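Local coordinates for protein ArtJ (Geobacillus stearothermophilus, PDB 2PVU) that binds the basic amino acids arginine, lysine and histidine and probably delivers them to its cognate ATP-binding cassette transporter, at residues A[155-160]-A[222-227]; A[176-181]-A[193-198]. One frame throughout, in Å; residues are numbered along the deposited sequence.

Contact 1. Residues A[155-160]-A[222-227]; sequences ATTGQE and ASEYYG. With LYS (lysine), chain E.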
loop_
_atom_site.group_PDB
_atom_site.type_symbol
_atom_site.label_atom_id
_atom_site.label_comp_id
_atom_site.label_asym_id
_atom_site.label_seq_id
_atom_site.Cartn_x
_atom_site.Cartn_y
_atom_site.Cartn_z
ATOM N N ALA A 155 1.930 4.882 -11.004
ATOM C CA ALA A 155 1.608 5.933 -10.031
ATOM C C ALA A 155 1.790 5.506 -8.568
ATOM O O ALA A 155 0.954 5.804 -7.702
ATOM C CB ALA A 155 0.212 6.504 -10.283
ATOM N N THR A 156 2.933 4.851 -8.301
ATOM C CA THR A 156 3.334 4.458 -6.963
ATOM C C THR A 156 4.688 5.063 -6.601
ATOM O O THR A 156 5.440 5.567 -7.465
ATOM C CB THR A 156 3.433 2.925 -6.784
ATOM O OG1 THR A 156 4.412 2.409 -7.694
ATOM C CG2 THR A 156 2.086 2.235 -7.077
ATOM N N THR A 157 5.006 5.021 -5.310
ATOM C CA THR A 157 6.314 5.490 -4.849
ATOM C C THR A 157 7.409 4.528 -5.374
ATOM O O THR A 157 8.565 4.910 -5.434
ATOM C CB THR A 157 6.374 5.595 -3.320
ATOM O OG1 THR A 157 5.925 4.360 -2.786
ATOM C CG2 THR A 157 5.448 6.699 -2.788
ATOM N N GLY A 158 7.052 3.293 -5.776
ATOM C CA GLY A 158 8.071 2.442 -6.422
ATOM C C GLY A 158 8.391 2.939 -7.820
ATOM O O GLY A 158 9.554 2.978 -8.211
ATOM N N GLN A 159 7.372 3.353 -8.562
ATOM C CA GLN A 159 7.613 3.993 -9.864
ATOM C C GLN A 159 8.459 5.220 -9.666
ATOM O O GLN A 159 9.412 5.487 -10.414
ATOM C CB GLN A 159 6.315 4.381 -10.562
ATOM C CG GLN A 159 6.582 5.114 -11.868
ATOM C CD GLN A 159 5.315 5.484 -12.572
ATOM O OE1 GLN A 159 4.310 4.805 -12.430
ATOM N NE2 GLN A 159 5.363 6.537 -13.390
ATOM N N GLU A 160 8.100 5.999 -8.650
ATOM C CA GLU A 160 8.845 7.198 -8.307
ATOM C C GLU A 160 10.328 6.913 -8.023
ATOM O O GLU A 160 11.225 7.608 -8.529
ATOM C CB GLU A 160 8.218 7.887 -7.078
ATOM C CG GLU A 160 8.867 9.280 -6.837
ATOM C CD GLU A 160 8.241 10.033 -5.675
ATOM O OE1 GLU A 160 7.340 9.470 -4.985
ATOM O OE2 GLU A 160 8.670 11.194 -5.441
ATOM N N ALA A 222 13.841 5.395 0.717
ATOM C CA ALA A 222 13.408 6.191 1.870
ATOM C C ALA A 222 12.390 5.446 2.754
ATOM O O ALA A 222 11.718 4.563 2.298
ATOM C CB ALA A 222 12.763 7.471 1.361
ATOM N N SER A 223 12.296 5.850 4.016
ATOM C CA SER A 223 11.209 5.445 4.908
ATOM C C SER A 223 9.914 6.011 4.381
ATOM O O SER A 223 9.879 7.145 3.881
ATOM C CB SER A 223 11.491 5.985 6.311
ATOM O OG SER A 223 12.671 5.337 6.743
ATOM N N GLU A 224 8.851 5.221 4.475
ATOM C CA GLU A 224 7.525 5.645 3.983
ATOM C C GLU A 224 6.512 5.362 5.063
ATOM O O GLU A 224 6.654 4.353 5.775
ATOM C CB GLU A 224 7.136 4.821 2.721
ATOM C CG GLU A 224 7.986 5.217 1.505
ATOM C CD GLU A 224 7.587 4.514 0.206
ATOM O OE1 GLU A 224 6.384 4.339 -0.113
ATOM O OE2 GLU A 224 8.522 4.106 -0.509
ATOM N N TYR A 225 5.470 6.209 5.171
ATOM C CA TYR A 225 4.408 5.948 6.167
ATOM C C TYR A 225 3.085 5.859 5.455
ATOM O O TYR A 225 2.824 6.730 4.652
ATOM C CB TYR A 225 4.382 7.100 7.176
ATOM C CG TYR A 225 5.667 7.124 7.981
ATOM C CD1 TYR A 225 5.753 6.425 9.172
ATOM C CD2 TYR A 225 6.801 7.810 7.510
ATOM C CE1 TYR A 225 6.944 6.431 9.932
ATOM C CE2 TYR A 225 7.997 7.822 8.241
ATOM C CZ TYR A 225 8.051 7.113 9.451
ATOM O OH TYR A 225 9.200 7.124 10.203
ATOM N N TYR A 226 2.243 4.848 5.754
ATOM C CA TYR A 226 0.939 4.772 5.097
ATOM C C TYR A 226 -0.079 5.620 5.862
ATOM O O TYR A 226 0.025 5.732 7.096
ATOM C CB TYR A 226 0.385 3.348 5.112
ATOM C CG TYR A 226 1.191 2.355 4.356
ATOM C CD1 TYR A 226 2.147 2.753 3.400
ATOM C CD2 TYR A 226 0.941 1.009 4.543
ATOM C CE1 TYR A 226 2.886 1.778 2.690
ATOM C CE2 TYR A 226 1.630 0.034 3.816
ATOM C CZ TYR A 226 2.608 0.412 2.945
ATOM O OH TYR A 226 3.266 -0.609 2.282
ATOM N N GLY A 227 -0.988 6.254 5.121
ATOM C CA GLY A 227 -2.129 6.984 5.723
ATOM C C GLY A 227 -3.410 6.561 5.003
ATOM O O GLY A 227 -3.379 6.116 3.848
HETATM N N LYS E . 2.827 2.534 -0.882
HETATM C CA LYS E . 3.070 2.741 -2.349
HETATM C C LYS E . 2.360 4.024 -2.804
HETATM O O LYS E . 2.533 4.459 -3.933
HETATM C CB LYS E . 2.532 1.559 -3.147
HETATM C CG LYS E . 1.015 1.349 -2.917
HETATM C CD LYS E . 0.382 0.519 -4.054
HETATM C CE LYS E . -0.917 -0.104 -3.566
HETATM N NZ LYS E . -1.687 -0.784 -4.739
HETATM O OXT LYS E . 1.580 4.636 -2.042
#
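A single short hydrogen bond joins Thr-157 to Glu-224: the hydroxyl OG1 donates to OE1 of the carboxylate at 2.7 Å, meeting it on the syn side but 29° out of the carboxylate plane. Thr-157 holds OG1 between its backbone N and carbonyl carbon (chi1 51°), which turns the hydroxyl to the strand, while Glu-224 runs out extended beyond CG, its side chain passing that of Thr-157 in the opposite direction. OE1 also bonds to Thr-109 OG1 and OE2 to Gln-129 NE2, so both buried carboxylate oxygens are satisfied. With an alanine here, the hydroxyls of Thr-157 and Thr-109 would probably lose their common acceptor and Gln-129 NE2 its partner.

The helix start is held by a side-chain cap, Thr-156 OG1 accepting from Gln-159 N at 3.2 Å, and gives a backbone N-H to the ligand, Thr-157 N reaching carboxylate O of the bound lysine at 2.9 Å.

Closer packing against the ligand includes Thr-156 CA, 3.1 Å from that same oxygen. Tyr-226 CE1 lies 3.7 Å from the ligand's amino N. Together with Arg-114 and Thr-109 N, this helix N-terminus receives the substrate carboxylate in the amino-acid pocket of this family 3 solute-binding protein.

Contact 2. Residues A[176-181]-A[193-198]; sequences ETTVVA and VITDNA. With LYS (lysine), chain E.
Helix 178-186 starts beside strand 192-196, with CA atoms 6.7 Å apart at Ala-181 and Val-193 and 7.5 Å apart at Thr-178 and Thr-195. The helix belongs to a beta-alpha-beta crossover in an alpha/beta lobe of a periplasmic-type binding protein: it follows strand 172-175 and leads into strand 192-196, and strand 150-153 lies between these two and runs parallel to both. Thr-177, as N-cap, accepts from Val-180 N through OG1 and so fixes the first turn.

The apolar part of the interface lies at Ala-181, whose CB rests 4.2 Å from Val-193 CG1. CG2 of the same valine lies against the backbone carbonyl O of Ala-181, 3.3 Å away. One turn back, Thr-178 and Thr-195 meet at a slant. Thr-178 CG2, anti to the backbone N (chi1 -60° for OG1), comes to 3.5 Å from Thr-195 OG1. The two hydroxyls do not bond directly; a water spans them, donating to Thr-178 OG1 and lying 2.6 Å from Thr-195 OG1. Thr-178 OG1 is further tied to Gln-153 OE1, itself a ligand-binding atom, so the helix start forms a second shell to the pocket.

At the strand's end Asp-196 enters the pocket itself. Its OD1 is bonded to Gln-129 NE2, which helps fix the rotation of the carboxylate, and OD2 accepts from the amino N of the bound lysine at 2.8 Å.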
loop_
_atom_site.group_PDB
_atom_site.type_symbol
_atom_site.label_atom_id
_atom_site.label_comp_id
_atom_site.label_asym_id
_atom_site.label_seq_id
_atom_site.Cartn_x
_atom_site.Cartn_y
_atom_site.Cartn_z
ATOM N N GLU A 176 -1.201 -1.859 -13.916
ATOM C CA GLU A 176 -2.314 -1.298 -13.124
ATOM C C GLU A 176 -2.438 -1.940 -11.747
ATOM O O GLU A 176 -3.029 -1.329 -10.846
ATOM C CB GLU A 176 -3.651 -1.422 -13.911
ATOM C CG GLU A 176 -4.873 -0.863 -13.194
ATOM C CD GLU A 176 -4.719 0.577 -12.751
ATOM O OE1 GLU A 176 -3.987 1.383 -13.405
ATOM O OE2 GLU A 176 -5.385 0.902 -11.742
ATOM N N THR A 177 -1.890 -3.152 -11.584
ATOM C CA THR A 177 -1.771 -3.787 -10.242
ATOM C C THR A 177 -0.340 -4.226 -9.985
ATOM O O THR A 177 0.410 -4.555 -10.939
ATOM C CB THR A 177 -2.682 -4.996 -10.086
ATOM O OG1 THR A 177 -2.326 -6.009 -11.035
ATOM C CG2 THR A 177 -4.156 -4.618 -10.290
ATOM N N THR A 178 0.016 -4.298 -8.701
ATOM C CA THR A 178 1.286 -4.940 -8.321
ATOM C C THR A 178 1.258 -6.438 -8.667
ATOM O O THR A 178 2.304 -7.024 -8.980
ATOM C CB THR A 178 1.531 -4.702 -6.827
ATOM O OG1 THR A 178 1.596 -3.303 -6.666
ATOM C CG2 THR A 178 2.865 -5.373 -6.302
ATOM N N VAL A 179 0.078 -7.058 -8.640
ATOM C CA VAL A 179 -0.046 -8.469 -9.000
ATOM C C VAL A 179 0.531 -8.722 -10.402
ATOM O O VAL A 179 1.344 -9.631 -10.599
ATOM C CB VAL A 179 -1.531 -8.954 -8.965
ATOM C CG1 VAL A 179 -1.662 -10.331 -9.672
ATOM C CG2 VAL A 179 -2.019 -9.055 -7.515
ATOM N N VAL A 180 0.107 -7.916 -11.368
ATOM C CA VAL A 180 0.610 -8.026 -12.760
ATOM C C VAL A 180 2.110 -7.703 -12.904
ATOM O O VAL A 180 2.814 -8.374 -13.671
ATOM C CB VAL A 180 -0.241 -7.211 -13.735
ATOM C CG1 VAL A 180 0.426 -7.149 -15.133
ATOM C CG2 VAL A 180 -1.641 -7.824 -13.833
ATOM N N ALA A 181 2.600 -6.688 -12.183
ATOM C CA ALA A 181 4.042 -6.452 -12.088
ATOM C C ALA A 181 4.814 -7.718 -11.736
ATOM O O ALA A 181 5.816 -8.053 -12.386
ATOM C CB ALA A 181 4.354 -5.270 -11.054
ATOM N N VAL A 193 11.248 -6.061 -9.874
ATOM C CA VAL A 193 10.059 -5.269 -9.497
ATOM C C VAL A 193 10.422 -4.435 -8.266
ATOM O O VAL A 193 11.148 -4.921 -7.340
ATOM C CB VAL A 193 8.840 -6.206 -9.230
ATOM C CG1 VAL A 193 7.672 -5.439 -8.461
ATOM C CG2 VAL A 193 8.313 -6.759 -10.570
ATOM N N ILE A 194 9.992 -3.174 -8.245
ATOM C CA ILE A 194 10.169 -2.382 -7.018
ATOM C C ILE A 194 8.775 -2.229 -6.429
ATOM O O ILE A 194 7.848 -1.723 -7.091
ATOM C CB ILE A 194 10.838 -1.025 -7.264
ATOM C CG1 ILE A 194 12.265 -1.241 -7.821
ATOM C CG2 ILE A 194 10.902 -0.195 -5.950
ATOM C CD1 ILE A 194 12.964 0.064 -8.268
ATOM N N THR A 195 8.631 -2.705 -5.203
ATOM C CA THR A 195 7.349 -2.615 -4.481
ATOM C C THR A 195 7.577 -2.537 -2.973
ATOM O O THR A 195 8.706 -2.521 -2.528
ATOM C CB THR A 195 6.382 -3.767 -4.862
ATOM O OG1 THR A 195 5.053 -3.453 -4.387
ATOM C CG2 THR A 195 6.869 -5.113 -4.304
ATOM N N ASP A 196 6.483 -2.561 -2.203
ATOM C CA ASP A 196 6.563 -2.317 -0.754
ATOM C C ASP A 196 7.074 -3.544 -0.038
ATOM O O ASP A 196 6.743 -4.675 -0.428
ATOM C CB ASP A 196 5.176 -1.921 -0.216
ATOM C CG ASP A 196 4.708 -0.550 -0.708
ATOM O OD1 ASP A 196 5.021 -0.194 -1.847
ATOM O OD2 ASP A 196 3.992 0.178 0.022
ATOM N N ASN A 197 7.840 -3.310 1.036
ATOM C CA ASN A 197 8.523 -4.386 1.738
ATOM C C ASN A 197 7.597 -5.517 2.199
ATOM O O ASN A 197 7.964 -6.675 2.028
ATOM C CB ASN A 197 9.376 -3.870 2.919
ATOM C CG ASN A 197 8.528 -3.236 4.007
ATOM O OD1 ASN A 197 7.848 -2.248 3.775
ATOM N ND2 ASN A 197 8.547 -3.825 5.188
ATOM N N ALA A 198 6.441 -5.198 2.809
ATOM C CA ALA A 198 5.614 -6.305 3.383
ATOM C C ALA A 198 4.959 -7.103 2.278
ATOM O O ALA A 198 4.705 -8.302 2.428
ATOM C CB ALA A 198 4.548 -5.741 4.368
HETATM N N LYS E . 2.827 2.534 -0.882
HETATM C CA LYS E . 3.070 2.741 -2.349
HETATM C C LYS E . 2.360 4.024 -2.804
HETATM O O LYS E . 2.533 4.459 -3.933
HETATM C CB LYS E . 2.532 1.559 -3.147
HETATM C CG LYS E . 1.015 1.349 -2.917
HETATM C CD LYS E . 0.382 0.519 -4.054
HETATM C CE LYS E . -0.917 -0.104 -3.566
HETATM N NZ LYS E . -1.687 -0.784 -4.739
HETATM O OXT LYS E . 1.580 4.636 -2.042
HETATM O O HOH W 1 3.788 -1.698 -5.770
#

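Contacts 1 and 2 contribute to the recognition of one amino acid, contact 1 giving a backbone N-H to the carboxylate of the bound lysine and contact 2 a carboxylate to its amino group. Their centres lie about 12 Å apart, and in sequence both segments of contact 2 fall between those of contact 1. They touch at the ligand, where Tyr-226 OH lies 2.5 Å from Asp-196 OD2, a probable hydrogen bond; farther from it, Gly-158 CA packs 3.9 Å from Ile-194 CG2. Both reach the same mixed sheet. Gln-129, through one amide nitrogen, serves a carboxylate of each contact, while Arg-114, Gly-107, Thr-109 and Gln-153 add further hydrogen bonds to the ligand.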